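Local coordinates for protein putative prolyl-tRNA synthetase (Leishmania major, PDB 5XIL) that probably charges tRNA(Pro) with L-proline at the expense of ATP, as a class II aminoacyl-tRNA synthetase, here without its N-terminal part, at residues 24-29 / 39-44; 7-12 / 277-282; 355-360 / 369-374; 169-174 / 258-263. All coordinates share one frame; numbering follows the deposited sequence.

Contact 1: residues 24-29 / 39-44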
loop_
_atom_site.group_PDB
_atom_site.type_symbol
_atom_site.label_atom_id
_atom_site.label_comp_id
_atom_site.label_asym_id
_atom_site.label_seq_id
_atom_site.Cartn_x
_atom_site.Cartn_y
_atom_site.Cartn_z
ATOM N N ALA A 24 -21.521 4.727 -11.729
ATOM C CA ALA A 24 -20.093 4.840 -12.081
ATOM C C ALA A 24 -19.302 3.639 -11.575
ATOM O O ALA A 24 -18.088 3.573 -11.764
ATOM C CB ALA A 24 -19.495 6.133 -11.555
ATOM N N GLU A 25 -19.993 2.661 -10.998
ATOM C CA GLU A 25 -19.346 1.448 -10.491
ATOM C C GLU A 25 -18.332 1.674 -9.413
ATOM O O GLU A 25 -17.335 0.999 -9.396
ATOM C CB GLU A 25 -18.740 0.623 -11.633
ATOM C CG GLU A 25 -19.827 0.285 -12.616
ATOM C CD GLU A 25 -19.318 -0.462 -13.842
ATOM O OE1 GLU A 25 -18.218 -0.178 -14.384
ATOM O OE2 GLU A 25 -20.082 -1.307 -14.247
ATOM N N MET A 26 -18.584 2.640 -8.520
ATOM C CA MET A 26 -17.720 2.943 -7.454
ATOM C C MET A 26 -17.960 2.104 -6.224
ATOM O O MET A 26 -17.014 1.737 -5.552
ATOM C CB MET A 26 -17.766 4.416 -7.083
ATOM C CG MET A 26 -17.208 5.249 -8.235
ATOM S SD MET A 26 -17.272 7.040 -8.027
ATOM C CE MET A 26 -15.743 7.408 -7.213
ATOM N N ILE A 27 -19.219 1.806 -5.946
ATOM C CA ILE A 27 -19.578 1.017 -4.793
ATOM C C ILE A 27 -20.672 0.057 -5.163
ATOM O O ILE A 27 -21.442 0.327 -6.087
ATOM C CB ILE A 27 -20.069 1.809 -3.581
ATOM C CG1 ILE A 27 -21.374 2.522 -3.874
ATOM C CG2 ILE A 27 -19.080 2.818 -3.054
ATOM C CD1 ILE A 27 -22.269 2.428 -2.656
ATOM N N GLU A 28 -20.697 -1.044 -4.428
ATOM C CA GLU A 28 -21.736 -2.063 -4.488
ATOM C C GLU A 28 -22.248 -2.200 -3.059
ATOM O O GLU A 28 -21.452 -2.373 -2.092
ATOM C CB GLU A 28 -21.084 -3.365 -4.954
ATOM C CG GLU A 28 -22.002 -4.536 -5.176
ATOM C CD GLU A 28 -22.944 -4.307 -6.324
ATOM O OE1 GLU A 28 -24.103 -4.082 -6.013
ATOM O OE2 GLU A 28 -22.513 -4.312 -7.506
ATOM N N TYR A 29 -23.570 -2.092 -2.914
ATOM C CA TYR A 29 -24.209 -2.075 -1.603
ATOM C C TYR A 29 -24.230 -3.426 -0.971
ATOM O O TYR A 29 -24.188 -4.448 -1.660
ATOM C CB TYR A 29 -25.615 -1.528 -1.714
ATOM C CG TYR A 29 -25.636 -0.088 -1.418
ATOM C CD1 TYR A 29 -25.456 0.359 -0.112
ATOM C CD2 TYR A 29 -25.787 0.863 -2.441
ATOM C CE1 TYR A 29 -25.470 1.722 0.189
ATOM C CE2 TYR A 29 -25.799 2.228 -2.152
ATOM C CZ TYR A 29 -25.639 2.656 -0.826
ATOM O OH TYR A 29 -25.614 4.006 -0.502
ATOM N N ARG A 39 -15.481 -0.846 -5.242
ATOM C CA ARG A 39 -15.068 -1.386 -6.471
ATOM C C ARG A 39 -13.857 -0.617 -7.057
ATOM O O ARG A 39 -13.527 0.477 -6.583
ATOM C CB ARG A 39 -16.251 -1.330 -7.433
ATOM C CG ARG A 39 -17.466 -2.090 -6.914
ATOM C CD ARG A 39 -18.583 -2.179 -7.984
ATOM N NE ARG A 39 -18.145 -3.079 -9.046
ATOM C CZ ARG A 39 -18.858 -3.332 -10.137
ATOM N NH1 ARG A 39 -20.012 -2.773 -10.325
ATOM N NH2 ARG A 39 -18.418 -4.185 -11.025
ATOM N N PRO A 40 -13.175 -1.194 -8.066
ATOM C CA PRO A 40 -11.937 -0.571 -8.542
ATOM C C PRO A 40 -12.019 0.844 -8.994
ATOM O O PRO A 40 -11.024 1.529 -8.808
ATOM C CB PRO A 40 -11.528 -1.442 -9.736
ATOM C CG PRO A 40 -12.095 -2.753 -9.333
ATOM C CD PRO A 40 -13.381 -2.500 -8.703
ATOM N N TRP A 41 -13.123 1.301 -9.579
ATOM C CA TRP A 41 -13.109 2.650 -10.070
ATOM C C TRP A 41 -12.876 3.676 -8.973
ATOM O O TRP A 41 -12.223 4.737 -9.175
ATOM C CB TRP A 41 -14.390 2.935 -10.825
ATOM C CG TRP A 41 -14.409 4.177 -11.643
ATOM C CD1 TRP A 41 -15.200 5.295 -11.444
ATOM C CD2 TRP A 41 -13.619 4.444 -12.825
ATOM N NE1 TRP A 41 -14.930 6.222 -12.422
ATOM C CE2 TRP A 41 -13.960 5.739 -13.262
ATOM C CE3 TRP A 41 -12.664 3.709 -13.548
ATOM C CZ2 TRP A 41 -13.377 6.321 -14.411
ATOM C CZ3 TRP A 41 -12.100 4.283 -14.703
ATOM C CH2 TRP A 41 -12.433 5.588 -15.095
ATOM N N ALA A 42 -13.466 3.399 -7.817
ATOM C CA ALA A 42 -13.203 4.177 -6.637
ATOM C C ALA A 42 -11.921 3.789 -5.866
ATOM O O ALA A 42 -11.154 4.644 -5.407
ATOM C CB ALA A 42 -14.386 4.126 -5.719
ATOM N N TYR A 43 -11.711 2.492 -5.651
ATOM C CA TYR A 43 -10.520 2.029 -4.947
ATOM C C TYR A 43 -9.180 2.525 -5.526
ATOM O O TYR A 43 -8.257 2.825 -4.777
ATOM C CB TYR A 43 -10.489 0.487 -4.789
ATOM C CG TYR A 43 -9.527 0.099 -3.682
ATOM C CD1 TYR A 43 -9.920 0.187 -2.332
ATOM C CD2 TYR A 43 -8.190 -0.181 -3.943
ATOM C CE1 TYR A 43 -9.021 -0.115 -1.310
ATOM C CE2 TYR A 43 -7.292 -0.491 -2.909
ATOM C CZ TYR A 43 -7.752 -0.455 -1.603
ATOM O OH TYR A 43 -6.894 -0.683 -0.579
ATOM N N TYR A 44 -9.082 2.606 -6.849
ATOM C CA TYR A 44 -7.873 3.109 -7.519
ATOM C C TYR A 44 -7.512 4.447 -6.947
ATOM O O TYR A 44 -6.320 4.776 -6.776
ATOM C CB TYR A 44 -8.055 3.256 -9.014
ATOM C CG TYR A 44 -6.805 3.598 -9.693
ATOM C CD1 TYR A 44 -5.868 2.608 -9.956
ATOM C CD2 TYR A 44 -6.541 4.903 -10.108
ATOM C CE1 TYR A 44 -4.653 2.929 -10.583
ATOM C CE2 TYR A 44 -5.348 5.257 -10.715
ATOM C CZ TYR A 44 -4.403 4.265 -10.946
ATOM O OH TYR A 44 -3.242 4.573 -11.551
HETATM O O HOH W 1 -15.271 -0.369 -10.726
HETATM O O HOH W 2 -21.406 -3.632 -12.650
#

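Contact 2: residues 7-12 / 277-282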
loop_
_atom_site.group_PDB
_atom_site.type_symbol
_atom_site.label_atom_id
_atom_site.label_comp_id
_atom_site.label_asym_id
_atom_site.label_seq_id
_atom_site.Cartn_x
_atom_site.Cartn_y
_atom_site.Cartn_z
ATOM N N ALA A 7 -31.123 12.530 -10.918
ATOM C CA ALA A 7 -31.471 13.746 -10.177
ATOM C C ALA A 7 -30.378 14.735 -10.452
ATOM O O ALA A 7 -29.240 14.309 -10.673
ATOM C CB ALA A 7 -31.557 13.484 -8.702
ATOM N N LYS A 8 -30.726 16.020 -10.449
ATOM C CA LYS A 8 -29.757 17.091 -10.568
ATOM C C LYS A 8 -29.162 17.377 -9.190
ATOM O O LYS A 8 -29.863 17.242 -8.138
ATOM C CB LYS A 8 -30.381 18.365 -11.150
ATOM C CG LYS A 8 -30.623 18.327 -12.634
ATOM C CD LYS A 8 -30.889 19.715 -13.220
ATOM C CE LYS A 8 -31.248 19.554 -14.698
ATOM N NZ LYS A 8 -31.392 20.808 -15.505
ATOM N N ARG A 9 -27.878 17.772 -9.193
ATOM C CA ARG A 9 -27.197 18.093 -7.916
ATOM C C ARG A 9 -27.913 19.184 -7.156
ATOM O O ARG A 9 -27.991 19.132 -5.924
ATOM C CB ARG A 9 -25.799 18.596 -8.166
ATOM C CG ARG A 9 -24.824 17.526 -8.477
ATOM C CD ARG A 9 -23.639 18.099 -9.223
ATOM N NE ARG A 9 -23.074 19.205 -8.491
ATOM C CZ ARG A 9 -22.062 19.098 -7.617
ATOM N NH1 ARG A 9 -21.485 17.936 -7.350
ATOM N NH2 ARG A 9 -21.671 20.186 -6.986
ATOM N N GLU A 10 -28.409 20.172 -7.904
ATOM C CA GLU A 10 -29.054 21.409 -7.351
ATOM C C GLU A 10 -30.430 21.129 -6.809
ATOM O O GLU A 10 -30.974 21.950 -6.050
ATOM C CB GLU A 10 -29.167 22.505 -8.433
ATOM C CG GLU A 10 -27.837 23.023 -9.000
ATOM C CD GLU A 10 -27.180 22.134 -10.076
ATOM O OE1 GLU A 10 -27.824 21.205 -10.609
ATOM O OE2 GLU A 10 -25.965 22.361 -10.373
ATOM N N GLU A 11 -30.973 19.948 -7.125
ATOM C CA GLU A 11 -32.342 19.620 -6.770
ATOM C C GLU A 11 -32.517 18.569 -5.750
ATOM O O GLU A 11 -33.383 18.712 -4.901
ATOM C CB GLU A 11 -33.140 19.228 -8.001
ATOM C CG GLU A 11 -33.195 20.348 -9.005
ATOM C CD GLU A 11 -33.780 21.623 -8.441
ATOM O OE1 GLU A 11 -34.776 21.550 -7.701
ATOM O OE2 GLU A 11 -33.264 22.702 -8.770
ATOM N N ASN A 12 -31.708 17.511 -5.798
ATOM C CA ASN A 12 -31.751 16.486 -4.801
ATOM C C ASN A 12 -30.369 15.826 -4.679
ATOM O O ASN A 12 -30.097 14.825 -5.282
ATOM C CB ASN A 12 -32.744 15.409 -5.138
ATOM C CG ASN A 12 -32.923 14.459 -4.004
ATOM O OD1 ASN A 12 -32.043 14.305 -3.133
ATOM N ND2 ASN A 12 -34.046 13.767 -4.009
ATOM N N GLY A 277 -18.313 16.175 -9.472
ATOM C CA GLY A 277 -19.356 15.491 -10.180
ATOM C C GLY A 277 -20.313 16.528 -10.714
ATOM O O GLY A 277 -20.448 17.624 -10.151
ATOM N N ASP A 278 -20.949 16.229 -11.855
ATOM C CA ASP A 278 -21.902 17.181 -12.436
ATOM C C ASP A 278 -23.194 16.507 -12.774
ATOM O O ASP A 278 -23.446 15.338 -12.377
ATOM C CB ASP A 278 -21.270 17.924 -13.601
ATOM C CG ASP A 278 -20.974 16.993 -14.825
ATOM O OD1 ASP A 278 -21.486 15.912 -14.804
ATOM O OD2 ASP A 278 -20.155 17.441 -15.709
ATOM N N ASN A 279 -24.094 17.225 -13.482
ATOM C CA ASN A 279 -25.390 16.589 -13.763
ATOM C C ASN A 279 -25.394 15.440 -14.788
ATOM O O ASN A 279 -26.378 14.673 -14.903
ATOM C CB ASN A 279 -26.452 17.664 -14.036
ATOM C CG ASN A 279 -26.799 18.405 -12.754
ATOM O OD1 ASN A 279 -26.692 17.831 -11.692
ATOM N ND2 ASN A 279 -27.033 19.684 -12.843
ATOM N N ARG A 280 -24.241 15.233 -15.424
ATOM C CA ARG A 280 -24.055 14.088 -16.324
ATOM C C ARG A 280 -23.370 12.902 -15.630
ATOM O O ARG A 280 -23.291 11.814 -16.210
ATOM C CB ARG A 280 -23.231 14.554 -17.550
ATOM C CG ARG A 280 -23.912 15.667 -18.336
ATOM C CD ARG A 280 -22.955 16.343 -19.305
ATOM N NE ARG A 280 -22.835 15.486 -20.471
ATOM C CZ ARG A 280 -23.755 15.376 -21.432
ATOM N NH1 ARG A 280 -24.869 16.117 -21.418
ATOM N NH2 ARG A 280 -23.549 14.521 -22.431
ATOM N N GLY A 281 -22.865 13.081 -14.398
ATOM C CA GLY A 281 -22.259 11.983 -13.666
ATOM C C GLY A 281 -20.994 12.388 -12.950
ATOM O O GLY A 281 -20.715 13.576 -12.751
ATOM N N MET A 282 -20.173 11.394 -12.683
ATOM C CA MET A 282 -18.830 11.673 -12.120
ATOM C C MET A 282 -17.905 12.387 -13.143
ATOM O O MET A 282 -18.108 12.305 -14.353
ATOM C CB MET A 282 -18.257 10.351 -11.634
ATOM C CG MET A 282 -16.912 10.456 -10.904
ATOM S SD MET A 282 -16.983 11.715 -9.610
ATOM C CE MET A 282 -15.275 11.961 -9.055
#

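Contact 3: residues 355-360 / 369-374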
loop_
_atom_site.group_PDB
_atom_site.type_symbol
_atom_site.label_atom_id
_atom_site.label_comp_id
_atom_site.label_asym_id
_atom_site.label_seq_id
_atom_site.Cartn_x
_atom_site.Cartn_y
_atom_site.Cartn_z
ATOM N N ARG A 355 -12.320 11.133 -23.917
ATOM C CA ARG A 355 -12.822 10.124 -24.764
ATOM C C ARG A 355 -12.291 10.384 -26.207
ATOM O O ARG A 355 -12.361 11.505 -26.668
ATOM C CB ARG A 355 -14.311 10.158 -24.831
ATOM C CG ARG A 355 -14.864 9.257 -25.956
ATOM C CD ARG A 355 -16.374 9.255 -26.018
ATOM N NE ARG A 355 -16.981 10.483 -26.516
ATOM C CZ ARG A 355 -17.892 11.188 -25.861
ATOM N NH1 ARG A 355 -18.244 10.874 -24.606
ATOM N NH2 ARG A 355 -18.418 12.273 -26.436
ATOM N N VAL A 356 -11.761 9.346 -26.828
ATOM C CA VAL A 356 -11.267 9.384 -28.215
ATOM C C VAL A 356 -12.285 8.611 -29.024
ATOM O O VAL A 356 -12.546 7.470 -28.732
ATOM C CB VAL A 356 -9.864 8.748 -28.404
ATOM C CG1 VAL A 356 -9.574 8.623 -29.927
ATOM C CG2 VAL A 356 -8.771 9.511 -27.750
ATOM N N GLU A 357 -12.863 9.268 -30.014
ATOM C CA GLU A 357 -13.820 8.692 -30.919
ATOM C C GLU A 357 -13.053 8.468 -32.229
ATOM O O GLU A 357 -12.520 9.435 -32.783
ATOM C CB GLU A 357 -14.971 9.682 -31.127
ATOM C CG GLU A 357 -15.577 10.229 -29.845
ATOM C CD GLU A 357 -16.550 11.398 -30.008
ATOM O OE1 GLU A 357 -16.927 11.718 -31.173
ATOM O OE2 GLU A 357 -16.957 12.002 -28.976
ATOM N N LEU A 358 -12.883 7.211 -32.618
ATOM C CA LEU A 358 -11.976 6.839 -33.704
ATOM C C LEU A 358 -12.871 6.235 -34.807
ATOM O O LEU A 358 -13.474 5.143 -34.676
ATOM C CB LEU A 358 -10.919 5.878 -33.231
ATOM C CG LEU A 358 -9.597 5.816 -33.964
ATOM C CD1 LEU A 358 -8.659 4.796 -33.378
ATOM C CD2 LEU A 358 -9.762 5.439 -35.401
ATOM N N GLY A 359 -13.084 7.042 -35.813
ATOM C CA GLY A 359 -13.816 6.612 -36.989
ATOM C C GLY A 359 -13.037 6.647 -38.305
ATOM O O GLY A 359 -11.820 6.919 -38.362
ATOM N N PRO A 360 -13.755 6.350 -39.389
ATOM C CA PRO A 360 -13.102 6.314 -40.724
ATOM C C PRO A 360 -12.282 7.584 -41.027
ATOM O O PRO A 360 -11.105 7.495 -41.428
ATOM C CB PRO A 360 -14.291 6.180 -41.648
ATOM C CG PRO A 360 -15.271 5.345 -40.876
ATOM C CD PRO A 360 -15.137 5.834 -39.438
ATOM N N ALA A 369 -10.420 12.584 -32.694
ATOM C CA ALA A 369 -11.414 13.433 -32.118
ATOM C C ALA A 369 -11.506 13.139 -30.611
ATOM O O ALA A 369 -11.852 12.034 -30.238
ATOM C CB ALA A 369 -12.754 13.145 -32.740
ATOM N N VAL A 370 -11.263 14.140 -29.801
ATOM C CA VAL A 370 -11.119 13.979 -28.358
ATOM C C VAL A 370 -12.175 14.829 -27.704
ATOM O O VAL A 370 -12.296 15.985 -27.996
ATOM C CB VAL A 370 -9.747 14.430 -27.889
ATOM C CG1 VAL A 370 -9.609 14.252 -26.359
ATOM C CG2 VAL A 370 -8.682 13.658 -28.585
ATOM N N ALA A 371 -12.992 14.202 -26.878
ATOM C CA ALA A 371 -14.014 14.880 -26.144
ATOM C C ALA A 371 -13.537 14.968 -24.692
ATOM O O ALA A 371 -13.244 13.903 -24.092
ATOM C CB ALA A 371 -15.262 14.017 -26.193
ATOM N N VAL A 372 -13.430 16.190 -24.154
ATOM C CA VAL A 372 -12.993 16.435 -22.775
ATOM C C VAL A 372 -14.182 16.428 -21.817
ATOM O O VAL A 372 -15.153 17.195 -21.988
ATOM C CB VAL A 372 -12.306 17.802 -22.673
ATOM C CG1 VAL A 372 -11.751 18.022 -21.323
ATOM C CG2 VAL A 372 -11.228 17.914 -23.725
ATOM N N ARG A 373 -14.184 15.486 -20.872
ATOM C CA ARG A 373 -15.312 15.271 -20.025
ATOM C C ARG A 373 -15.703 16.494 -19.121
ATOM O O ARG A 373 -16.902 16.840 -19.010
ATOM C CB ARG A 373 -15.093 14.054 -19.153
ATOM C CG ARG A 373 -16.204 13.772 -18.123
ATOM C CD ARG A 373 -17.546 13.433 -18.692
ATOM N NE ARG A 373 -18.518 13.197 -17.638
ATOM C CZ ARG A 373 -19.217 14.124 -17.025
ATOM N NH1 ARG A 373 -19.174 15.414 -17.412
ATOM N NH2 ARG A 373 -20.003 13.754 -16.057
ATOM N N HIS A 374 -14.762 17.125 -18.490
ATOM C CA HIS A 374 -15.133 18.154 -17.518
ATOM C C HIS A 374 -15.776 19.357 -18.217
ATOM O O HIS A 374 -16.688 19.893 -17.690
ATOM C CB HIS A 374 -13.953 18.554 -16.640
ATOM C CG HIS A 374 -12.938 19.398 -17.330
ATOM N ND1 HIS A 374 -12.930 20.768 -17.225
ATOM C CD2 HIS A 374 -11.906 19.072 -18.145
ATOM C CE1 HIS A 374 -11.918 21.245 -17.924
ATOM N NE2 HIS A 374 -11.297 20.239 -18.508
#

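Contact 4: residues 169-174 / 258-263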
loop_
_atom_site.group_PDB
_atom_site.type_symbol
_atom_site.label_atom_id
_atom_site.label_comp_id
_atom_site.label_asym_id
_atom_site.label_seq_id
_atom_site.Cartn_x
_atom_site.Cartn_y
_atom_site.Cartn_z
ATOM N N GLU A 169 9.105 22.371 19.562
ATOM C CA GLU A 169 9.277 22.930 18.224
ATOM C C GLU A 169 9.235 21.878 17.131
ATOM O O GLU A 169 8.718 22.120 16.016
ATOM C CB GLU A 169 10.585 23.686 18.167
ATOM C CG GLU A 169 10.535 24.919 19.061
ATOM C CD GLU A 169 10.884 24.655 20.547
ATOM O OE1 GLU A 169 11.115 23.481 20.983
ATOM O OE2 GLU A 169 10.899 25.663 21.304
ATOM N N GLU A 170 9.838 20.739 17.411
ATOM C CA GLU A 170 9.913 19.665 16.479
ATOM C C GLU A 170 8.515 19.126 16.168
ATOM O O GLU A 170 8.178 18.840 15.002
ATOM C CB GLU A 170 10.711 18.525 17.067
ATOM C CG GLU A 170 12.187 18.956 17.308
ATOM C CD GLU A 170 12.992 17.916 18.086
ATOM O OE1 GLU A 170 12.507 17.230 19.062
ATOM O OE2 GLU A 170 14.139 17.764 17.662
ATOM N N CYS A 171 7.764 18.941 17.243
ATOM C CA CYS A 171 6.422 18.374 17.182
ATOM C C CYS A 171 5.507 19.330 16.368
ATOM O O CYS A 171 4.867 18.888 15.421
ATOM C CB CYS A 171 5.929 18.160 18.592
ATOM S SG CYS A 171 4.239 17.512 18.729
ATOM N N ALA A 172 5.546 20.634 16.686
ATOM C CA ALA A 172 4.755 21.659 15.997
ATOM C C ALA A 172 5.083 21.759 14.543
ATOM O O ALA A 172 4.176 21.950 13.696
ATOM C CB ALA A 172 4.908 23.038 16.622
ATOM N N LYS A 173 6.360 21.635 14.224
ATOM C CA LYS A 173 6.790 21.725 12.848
ATOM C C LYS A 173 6.240 20.537 12.030
ATOM O O LYS A 173 5.742 20.755 10.946
ATOM C CB LYS A 173 8.309 21.807 12.749
ATOM C CG LYS A 173 8.925 21.604 11.368
ATOM C CD LYS A 173 10.424 21.908 11.490
ATOM C CE LYS A 173 11.176 21.824 10.167
ATOM N NZ LYS A 173 11.004 20.435 9.657
ATOM N N GLU A 174 6.253 19.344 12.603
ATOM C CA GLU A 174 5.773 18.154 11.875
ATOM C C GLU A 174 4.257 18.208 11.661
ATOM O O GLU A 174 3.737 17.735 10.643
ATOM C CB GLU A 174 6.146 16.902 12.616
ATOM C CG GLU A 174 5.853 15.628 11.808
ATOM C CD GLU A 174 6.174 14.356 12.563
ATOM O OE1 GLU A 174 5.849 14.227 13.797
ATOM O OE2 GLU A 174 6.723 13.456 11.909
ATOM N N TRP A 258 6.737 15.502 23.418
ATOM C CA TRP A 258 5.703 16.199 22.714
ATOM C C TRP A 258 5.169 15.310 21.590
ATOM O O TRP A 258 5.923 14.863 20.714
ATOM C CB TRP A 258 6.285 17.479 22.198
ATOM C CG TRP A 258 6.790 18.363 23.329
ATOM C CD1 TRP A 258 8.019 18.257 23.984
ATOM C CD2 TRP A 258 6.058 19.387 24.022
ATOM N NE1 TRP A 258 8.060 19.182 25.026
ATOM C CE2 TRP A 258 6.895 19.890 25.055
ATOM C CE3 TRP A 258 4.816 19.986 23.819
ATOM C CZ2 TRP A 258 6.502 20.941 25.891
ATOM C CZ3 TRP A 258 4.419 20.987 24.655
ATOM C CH2 TRP A 258 5.245 21.432 25.708
ATOM N N GLN A 259 3.872 15.045 21.618
ATOM C CA GLN A 259 3.257 14.126 20.701
ATOM C C GLN A 259 2.289 14.818 19.719
ATOM O O GLN A 259 1.734 15.894 19.963
ATOM C CB GLN A 259 2.506 13.042 21.500
ATOM C CG GLN A 259 3.442 12.054 22.140
ATOM C CD GLN A 259 2.732 11.051 22.982
ATOM O OE1 GLN A 259 2.646 11.180 24.216
ATOM N NE2 GLN A 259 2.154 10.078 22.329
ATOM N N ASN A 260 2.145 14.181 18.579
ATOM C CA ASN A 260 1.139 14.555 17.610
ATOM C C ASN A 260 0.502 13.311 17.026
ATOM O O ASN A 260 0.978 12.180 17.209
ATOM C CB ASN A 260 1.726 15.459 16.525
ATOM C CG ASN A 260 2.786 14.758 15.628
ATOM O OD1 ASN A 260 2.635 13.621 15.210
ATOM N ND2 ASN A 260 3.848 15.476 15.333
ATOM N N SER A 261 -0.642 13.528 16.391
ATOM C CA SER A 261 -1.316 12.500 15.675
ATOM C C SER A 261 -2.063 13.127 14.504
ATOM O O SER A 261 -2.354 14.291 14.506
ATOM C CB SER A 261 -2.217 11.614 16.537
ATOM O OG SER A 261 -3.334 12.310 16.929
ATOM N N TRP A 262 -2.344 12.312 13.508
ATOM C CA TRP A 262 -2.827 12.845 12.260
ATOM C C TRP A 262 -3.428 11.746 11.464
ATOM O O TRP A 262 -2.910 10.651 11.509
ATOM C CB TRP A 262 -1.681 13.572 11.532
ATOM C CG TRP A 262 -0.276 13.008 11.733
ATOM C CD1 TRP A 262 0.597 13.320 12.758
ATOM C CD2 TRP A 262 0.424 12.073 10.926
ATOM N NE1 TRP A 262 1.734 12.616 12.658
ATOM C CE2 TRP A 262 1.701 11.883 11.526
ATOM C CE3 TRP A 262 0.162 11.452 9.695
ATOM C CZ2 TRP A 262 2.682 11.070 10.971
ATOM C CZ3 TRP A 262 1.121 10.625 9.168
ATOM C CH2 TRP A 262 2.377 10.449 9.805
ATOM N N GLY A 263 -4.562 11.989 10.796
ATOM C CA GLY A 263 -5.187 11.001 9.984
ATOM C C GLY A 263 -5.881 11.589 8.741
ATOM O O GLY A 263 -6.350 12.716 8.760
#

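Contact 1: residues 24-29 / 39-44
Arg-39 lies along the backbone of Glu-25 and Met-26. Its CB sits 3.2 Å from Glu-25 O; CD comes between that oxygen and Glu-28 CB. The chain bends (chi3 70°) and brings NH1 to 3.8 Å from Glu-25 CG, with Glu-25 CB over one face of the guanidinium. Neither Glu-25 nor Glu-28 forms a salt bridge with it: a water in the guanidinium plane accepts from NH1 and donates to Glu-25 OE2, Glu-25 OE1 pairs with Lys-350, and Glu-28 is held by Lys-121 and Trp-122 of the second subunit, Trp-122 also in cation-pi contact with Arg-39. Met-26 CG meets the edge of the Trp-41 ring, 3.8 Å from CD1, and Met-26 SD makes an edge-on Met-aromatic contact; Met-26 CB packs on Ala-42 CB at 3.7 Å. Trp-41 NE1 is bonded to Lys-350 O. The N-cap residue Arg-39 gives its backbone N to Met-26 O (3.0 Å). A Schellman motif ends helix 13-23, and the short hairpin 27-28 with 37-38 leads into helix 40-60 at the subunit interface.

Contact 2: residues 7-12 / 277-282
With chi1 near -71° and chi2 at -29°, Asn-279 directs its amide at the turn of 7-12, and Glu-10, bent at chi2, brings its carboxylate to it. Asn-279 OD1 takes the backbone N of Arg-9 at 2.8 Å in a nearly straight bond, the donor tilted modestly from the carbonyl plane. Asn-279 ND2 gives a hydrogen in its own plane to the syn lone pair of Glu-10 OE1, also 2.8 Å away, although carboxylate and amide planes stand 78° apart. One bond at OD1 and one at ND2 fix the rotation of the amide. The Arg-9 side chain, modelled in two conformers and so less certain, has in one of them Gly-277 O over a guanidinium face without a hydrogen bond, and lies about 4 Å from the side chain of the magnesium ligand Glu-219. On the other segment, Asp-278 OD1 accepts from Arg-280 N at 2.9 Å, an Asx turn within the type I turn 278-281. The contact ties the loop before helix 13-23 to the loop after helix 267-276: Trp-16 of the first helix bonds to Asp-278 O, and Met-274 O of the second accepts from Arg-9 NH1 in that conformer.

Contact 3: residues 355-360 / 369-374
The guanidinium of Arg-355 has Ala-371 CB over one face, the methyl 3.6 Å from NH2, and Glu-357 CG at its edge. Glu-357 OE2 also lies in the guanidinium plane and is gripped side-on by Arg-355 NE and NH2, each 2.9 Å from that one oxygen, in a salt bridge between two residues on the same side of their strand. OE2 is approached by both nitrogens from one face of its own carboxylate and stands 3.8 Å from Ala-371 CB, so the small alanine packs against the ion pair. Arg-355 reaches the glutamate by running extended through chi2 and turning at chi3 (72°). Glu-357 OE1 has a second cation, Arg-378 of the next strand, and the carboxylate is probably kept ionised between the two arginines; Phe-344 makes a cation-pi contact with Arg-355. Across the strands, Arg-355 and Ala-371 exchange two backbone bonds, and Glu-357 N follows with Ala-369 O at 3.0 Å. Val-356 and Val-370, the non-hydrogen-bonded pair between them, turn to the other face, where their CG2 atoms lie 4.2 Å apart and helices 306-325 and 387-412 pack. With 293-297 parallel to 354-358 on one side and 378-382 antiparallel to 367-372 on the other, the pair belongs to the mixed five-stranded sheet of the anticodon-binding domain of class IIa synthetases.

Contact 4: residues 169-174 / 258-263
Helix 169-174 packs on strand 258-263 within the class II synthetase catalytic core, the two running nearly parallel, 12° apart, with axes 7.8 Å from each other. Two helix residues one turn apart carry the contact. Cys-171, its sulfur anti to the backbone N, puts CB against Trp-258 CB at 3.7 Å and lays SG 3.2 Å from Gln-259 O; SG also touches Asn-260 CB. Glu-174 extends fully to the strand, and its OE1 receives the amide of Asn-260, ND2 to OE1 being 2.8 Å and almost straight. The hydrogen leaves in the amide plane and reaches the anti side of the carboxylate, somewhat out of its plane, the two flat groups turned 61° apart.

Further out, Trp-165 NE1 gives OE1 a second hydrogen bond, and Arg-132 forms a salt bridge with Glu-174 OE2, so both oxygens of this buried acid are satisfied and its negative charge is probably stabilised. Asn-260 itself is set with CG between its backbone N and carbonyl carbon (chi1 66°). Along the strand, the other end of its amide is steadied by Trp-262, whose ring edge faces Asn-260 CG and whose NE1 makes a weak bond of 2.9 Å to Asn-260 OD1.

In the fold
Contact 2 joins residues near the start of the chain to the loop after helix 267-276, and contacts 1 and 4 both fall between its segments along the chain; contact 3 follows afterwards. Contacts 1 and 2 have centres 18 Å apart and flank helix 13-23, which starts after residue 12 and ends just before contact 1. Contact 3 lies in the anticodon-binding domain, 23 Å between centres from contact 2, yet the two touch: Asp-278 OD2 forms a 2.8 Å salt bridge with Arg-373 NH1, tying the anticodon-binding sheet to the loop after helix 267-276. Contact 4, in the catalytic core, sits across the chain's centre from contact 3, 48 Å between centres.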